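Local coordinates for surface protein SPB1 (Streptococcus agalactiae, PDB 4UZG), which forms the backbone of the group B streptococcus type 2b pilus, its subunits probably being joined into the fibre by sortase, at residues T5-V17 with I226-L238. Residues are numbered along the deposited sequence; the frame is centred on the assembly and turned at random.
With EDO (1,2-ethanediol), chain B; EDO (1,2-ethanediol), chain C.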
loop_
_atom_site.group_PDB
_atom_site.type_symbol
_atom_site.label_atom_id
_atom_site.label_comp_id
_atom_site.label_asym_id
_atom_site.label_seq_id
_atom_site.Cartn_x
_atom_site.Cartn_y
_atom_site.Cartn_z
ATOM N N THR A 5 -2.689 9.418 -6.390
ATOM C CA THR A 5 -1.410 9.147 -5.735
ATOM C C THR A 5 -1.623 8.563 -4.347
ATOM O O THR A 5 -2.729 8.629 -3.797
ATOM C CB THR A 5 -0.569 10.446 -5.614
ATOM O OG1 THR A 5 -1.299 11.419 -4.868
ATOM C CG2 THR A 5 -0.214 11.022 -6.968
ATOM N N VAL A 6 -0.560 7.968 -3.808
ATOM C CA VAL A 6 -0.526 7.492 -2.431
ATOM C C VAL A 6 0.632 8.167 -1.710
ATOM O O VAL A 6 1.571 8.658 -2.353
ATOM C CB VAL A 6 -0.441 5.956 -2.323
ATOM C CG1 VAL A 6 -1.728 5.366 -2.863
ATOM C CG2 VAL A 6 0.772 5.402 -3.045
ATOM N N ASP A 7 0.603 8.137 -0.377
ATOM C CA ASP A 7 1.531 8.900 0.416
ATOM C C ASP A 7 2.902 8.268 0.614
ATOM O O ASP A 7 3.815 8.972 1.025
ATOM C CB ASP A 7 0.923 9.302 1.771
ATOM C CG ASP A 7 0.623 8.146 2.704
ATOM O OD1 ASP A 7 0.122 7.093 2.292
ATOM O OD2 ASP A 7 0.857 8.330 3.898
ATOM N N GLN A 8 3.057 6.976 0.352
ATOM C CA GLN A 8 4.349 6.302 0.533
ATOM C C GLN A 8 4.644 5.447 -0.674
ATOM O O GLN A 8 3.735 4.883 -1.298
ATOM C CB GLN A 8 4.341 5.395 1.772
ATOM C CG GLN A 8 4.116 6.169 3.073
ATOM C CD GLN A 8 5.366 6.873 3.553
ATOM O OE1 GLN A 8 6.312 6.230 3.942
ATOM N NE2 GLN A 8 5.377 8.197 3.521
ATOM N N LYS A 9 5.929 5.261 -0.967
ATOM C CA LYS A 9 6.350 4.408 -2.062
ATOM C C LYS A 9 6.047 2.929 -1.812
ATOM O O LYS A 9 5.784 2.176 -2.746
ATOM C CB LYS A 9 7.847 4.594 -2.327
ATOM C CG LYS A 9 8.219 5.967 -2.837
ATOM C CD LYS A 9 9.743 6.110 -3.006
ATOM C CE LYS A 9 10.525 6.027 -1.664
ATOM N NZ LYS A 9 10.311 7.190 -0.733
ATOM N N THR A 10 6.127 2.510 -0.550
ATOM C CA THR A 10 5.817 1.140 -0.138
ATOM C C THR A 10 5.200 1.170 1.237
ATOM O O THR A 10 5.302 2.164 1.973
ATOM C CB THR A 10 7.065 0.227 -0.107
ATOM O OG1 THR A 10 7.966 0.702 0.887
ATOM C CG2 THR A 10 7.765 0.154 -1.431
ATOM N N TYR A 11 4.590 0.048 1.600
ATOM C CA TYR A 11 3.886 -0.129 2.859
ATOM C C TYR A 11 4.142 -1.520 3.399
ATOM O O TYR A 11 4.481 -2.430 2.653
ATOM C CB TYR A 11 2.369 0.004 2.645
ATOM C CG TYR A 11 1.933 1.357 2.156
ATOM C CD1 TYR A 11 1.636 2.376 3.044
ATOM C CD2 TYR A 11 1.816 1.626 0.802
ATOM C CE1 TYR A 11 1.245 3.633 2.587
ATOM C CE2 TYR A 11 1.419 2.874 0.337
ATOM C CZ TYR A 11 1.143 3.871 1.226
ATOM O OH TYR A 11 0.756 5.088 0.717
ATOM N N SER A 12 3.932 -1.692 4.692
ATOM C CA SER A 12 3.756 -3.015 5.283
ATOM C C SER A 12 2.272 -3.334 5.365
ATOM O O SER A 12 1.426 -2.454 5.544
ATOM C CB SER A 12 4.342 -3.101 6.692
ATOM O OG SER A 12 5.752 -3.098 6.652
ATOM N N VAL A 13 1.952 -4.627 5.250
ATOM C CA VAL A 13 0.603 -5.107 5.492
ATOM C C VAL A 13 0.111 -4.584 6.841
ATOM O O VAL A 13 0.835 -4.613 7.839
ATOM C CB VAL A 13 0.576 -6.640 5.371
ATOM C CG1 VAL A 13 -0.704 -7.223 5.947
ATOM C CG2 VAL A 13 0.746 -7.045 3.906
ATOM N N GLY A 14 -1.106 -4.061 6.845
ATOM C CA GLY A 14 -1.718 -3.428 7.998
ATOM C C GLY A 14 -1.590 -1.913 8.047
ATOM O O GLY A 14 -2.288 -1.266 8.839
ATOM N N ASP A 15 -0.723 -1.351 7.212
ATOM C CA ASP A 15 -0.526 0.098 7.205
ATOM C C ASP A 15 -1.752 0.816 6.615
ATOM O O ASP A 15 -2.482 0.302 5.766
ATOM C CB ASP A 15 0.679 0.509 6.361
ATOM C CG ASP A 15 2.032 0.236 6.990
ATOM O OD1 ASP A 15 2.119 -0.230 8.141
ATOM O OD2 ASP A 15 3.024 0.524 6.274
ATOM N N THR A 16 -1.924 2.041 7.077
ATOM C CA THR A 16 -2.867 2.977 6.481
ATOM C C THR A 16 -2.237 3.585 5.229
ATOM O O THR A 16 -1.136 4.150 5.280
ATOM C CB THR A 16 -3.217 4.081 7.470
ATOM O OG1 THR A 16 -3.807 3.478 8.619
ATOM C CG2 THR A 16 -4.192 5.087 6.855
ATOM N N VAL A 17 -2.949 3.466 4.116
ATOM C CA VAL A 17 -2.596 4.053 2.843
ATOM C C VAL A 17 -3.436 5.308 2.667
ATOM O O VAL A 17 -4.659 5.242 2.719
ATOM C CB VAL A 17 -2.913 3.072 1.695
ATOM C CG1 VAL A 17 -2.590 3.701 0.349
ATOM C CG2 VAL A 17 -2.158 1.749 1.876
ATOM N N ILE A 226 12.508 -19.600 4.432
ATOM C CA ILE A 226 11.445 -18.835 5.082
ATOM C C ILE A 226 11.041 -17.731 4.114
ATOM O O ILE A 226 11.914 -17.031 3.588
ATOM C CB ILE A 226 11.953 -18.157 6.374
ATOM C CG1 ILE A 226 12.252 -19.195 7.458
ATOM C CG2 ILE A 226 10.937 -17.124 6.907
ATOM C CD1 ILE A 226 13.172 -18.680 8.543
ATOM N N THR A 227 9.733 -17.525 3.933
ATOM C CA THR A 227 9.246 -16.384 3.162
ATOM C C THR A 227 8.462 -15.461 4.070
ATOM O O THR A 227 7.511 -15.887 4.729
ATOM C CB THR A 227 8.378 -16.850 1.974
ATOM O OG1 THR A 227 9.116 -17.779 1.182
ATOM C CG2 THR A 227 7.983 -15.682 1.104
ATOM N N ILE A 228 8.831 -14.181 4.081
ATOM C CA ILE A 228 8.097 -13.144 4.806
ATOM C C ILE A 228 7.611 -12.148 3.773
ATOM O O ILE A 228 8.411 -11.482 3.119
ATOM C CB ILE A 228 8.955 -12.454 5.894
ATOM C CG1 ILE A 228 9.579 -13.491 6.846
ATOM C CG2 ILE A 228 8.093 -11.449 6.634
ATOM C CD1 ILE A 228 10.531 -12.904 7.871
ATOM N N THR A 229 6.292 -12.070 3.599
ATOM C CA THR A 229 5.690 -11.258 2.542
ATOM C C THR A 229 4.886 -10.136 3.151
ATOM O O THR A 229 4.026 -10.372 3.994
ATOM C CB THR A 229 4.769 -12.132 1.678
ATOM O OG1 THR A 229 5.504 -13.263 1.213
ATOM C CG2 THR A 229 4.187 -11.343 0.510
ATOM N N GLY A 230 5.130 -8.915 2.687
ATOM C CA GLY A 230 4.303 -7.791 3.080
ATOM C C GLY A 230 4.981 -6.711 3.907
ATOM O O GLY A 230 4.357 -6.161 4.816
ATOM N N LEU A 231 6.226 -6.385 3.581
ATOM C CA LEU A 231 7.033 -5.450 4.357
ATOM C C LEU A 231 7.347 -4.188 3.540
ATOM O O LEU A 231 7.667 -4.228 2.359
ATOM C CB LEU A 231 8.375 -6.092 4.731
ATOM C CG LEU A 231 8.283 -7.278 5.683
ATOM C CD1 LEU A 231 9.604 -8.005 5.721
ATOM C CD2 LEU A 231 7.880 -6.819 7.059
ATOM N N LYS A 232 7.352 -3.071 4.245
ATOM C CA LYS A 232 7.783 -1.792 3.741
ATOM C C LYS A 232 9.274 -1.834 3.399
ATOM O O LYS A 232 10.052 -2.565 4.026
ATOM C CB LYS A 232 7.507 -0.741 4.851
ATOM C CG LYS A 232 7.652 0.704 4.416
ATOM C CD LYS A 232 7.255 1.640 5.557
ATOM C CE LYS A 232 7.310 3.112 5.198
ATOM N NZ LYS A 232 6.193 3.496 4.271
ATOM N N GLU A 233 9.712 -1.018 2.457
ATOM C CA GLU A 233 11.132 -0.861 2.205
ATOM C C GLU A 233 11.851 -0.463 3.489
ATOM O O GLU A 233 11.280 0.198 4.362
ATOM C CB GLU A 233 11.368 0.199 1.137
ATOM C CG GLU A 233 11.057 1.581 1.622
ATOM C CD GLU A 233 10.851 2.549 0.479
ATOM O OE1 GLU A 233 9.697 2.681 0.024
ATOM O OE2 GLU A 233 11.845 3.166 0.045
ATOM N N GLY A 234 13.124 -0.826 3.573
ATOM C CA GLY A 234 13.941 -0.473 4.718
ATOM C C GLY A 234 15.035 -1.489 4.941
ATOM O O GLY A 234 15.303 -2.347 4.115
ATOM N N THR A 235 15.664 -1.336 6.092
ATOM C CA THR A 235 16.776 -2.199 6.490
ATOM C C THR A 235 16.313 -3.095 7.636
ATOM O O THR A 235 15.831 -2.599 8.651
ATOM C CB THR A 235 17.987 -1.372 6.948
ATOM O OG1 THR A 235 18.365 -0.483 5.904
ATOM C CG2 THR A 235 19.164 -2.282 7.285
ATOM N N TYR A 236 16.444 -4.400 7.470
ATOM C CA TYR A 236 16.001 -5.375 8.442
ATOM C C TYR A 236 17.170 -6.259 8.831
ATOM O O TYR A 236 18.209 -6.268 8.166
ATOM C CB TYR A 236 14.849 -6.208 7.846
ATOM C CG TYR A 236 13.647 -5.366 7.494
ATOM C CD1 TYR A 236 12.699 -5.064 8.454
ATOM C CD2 TYR A 236 13.480 -4.819 6.226
ATOM C CE1 TYR A 236 11.593 -4.255 8.160
ATOM C CE2 TYR A 236 12.401 -4.015 5.923
ATOM C CZ TYR A 236 11.436 -3.742 6.886
ATOM O OH TYR A 236 10.335 -2.946 6.628
ATOM N N TYR A 237 16.984 -7.023 9.899
ATOM C CA TYR A 237 18.047 -7.868 10.426
ATOM C C TYR A 237 17.494 -9.235 10.768
ATOM O O TYR A 237 16.515 -9.364 11.506
ATOM C CB TYR A 237 18.672 -7.220 11.677
ATOM C CG TYR A 237 19.352 -5.909 11.344
ATOM C CD1 TYR A 237 18.648 -4.711 11.357
ATOM C CD2 TYR A 237 20.683 -5.881 10.952
ATOM C CE1 TYR A 237 19.251 -3.513 11.003
ATOM C CE2 TYR A 237 21.301 -4.675 10.587
ATOM C CZ TYR A 237 20.573 -3.498 10.625
ATOM O OH TYR A 237 21.198 -2.324 10.258
ATOM N N LEU A 238 18.142 -10.260 10.226
ATOM C CA LEU A 238 17.750 -11.644 10.459
ATOM C C LEU A 238 18.449 -12.138 11.710
ATOM O O LEU A 238 19.678 -12.182 11.744
ATOM C CB LEU A 238 18.163 -12.514 9.281
ATOM C CG LEU A 238 17.697 -12.037 7.891
ATOM C CD1 LEU A 238 18.235 -12.937 6.793
ATOM C CD2 LEU A 238 16.223 -11.911 7.790
HETATM C C1 EDO B . 13.405 0.714 8.497
HETATM O O1 EDO B . 14.642 0.617 7.828
HETATM C C2 EDO B . 12.792 -0.668 8.621
HETATM O O2 EDO B . 13.551 -1.490 9.482
HETATM C C1 EDO C . 4.445 -15.051 4.784
HETATM O O1 EDO C . 4.557 -13.700 5.213
HETATM C C2 EDO C . 2.984 -15.457 4.689
HETATM O O2 EDO C . 2.366 -14.706 3.639
HETATM O O HOH W 1 8.156 3.880 1.755
HETATM O O HOH W 2 3.904 3.058 5.925
#
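K232 sends CG anti to its own backbone N (chi1 -169°), runs extended to CE and bends only at chi4, which lays the chain along the 8-12 loop; T10, with OG1 between its backbone N and carbonyl carbon (chi1 64°), turns the hydroxyl toward E233 N. The contact joins two beta domains of the pilin end to end: the short connection K232-E233, which passes from strand 225-231 in one sheet of the prealbumin-like domain to strand 234-240 in the other, docks against the loop linking strands 4-6 and 16-26 of the N-terminal domain. K232 NZ reaches Q8 OE1 in the carbonyl plane, on a lone pair, at 2.8 Å, and also donates to T10 O, tilted 24° from the plane of the T10 carbonyl. Two waters also accept from NZ, one donating on to E233 OE1 and the other to D15 OD2, tying both carboxylates to the ammonium, whose charge they probably favour. T10 OG1 works both ways: it takes the nearly straight N-H of E233 at 2.9 Å and gives its proton to the anti lone pair of E233 OE1, clasping that residue twice. K9 flanks the same carboxylate, its CE 3.6 Å from E233 OE2. Deeper in the interface, S12 OG accepts the N-H of K232. V13 is the second residue of the type II turn S12-D15; its CG2 packs 3.7 Å from the CA of G230, in the G1 beta bulge opposite G169. S12 N donates to D15 OD2 from above the carboxylate plane, bracing the turn. V13 N donates to G230 O at 2.9 Å.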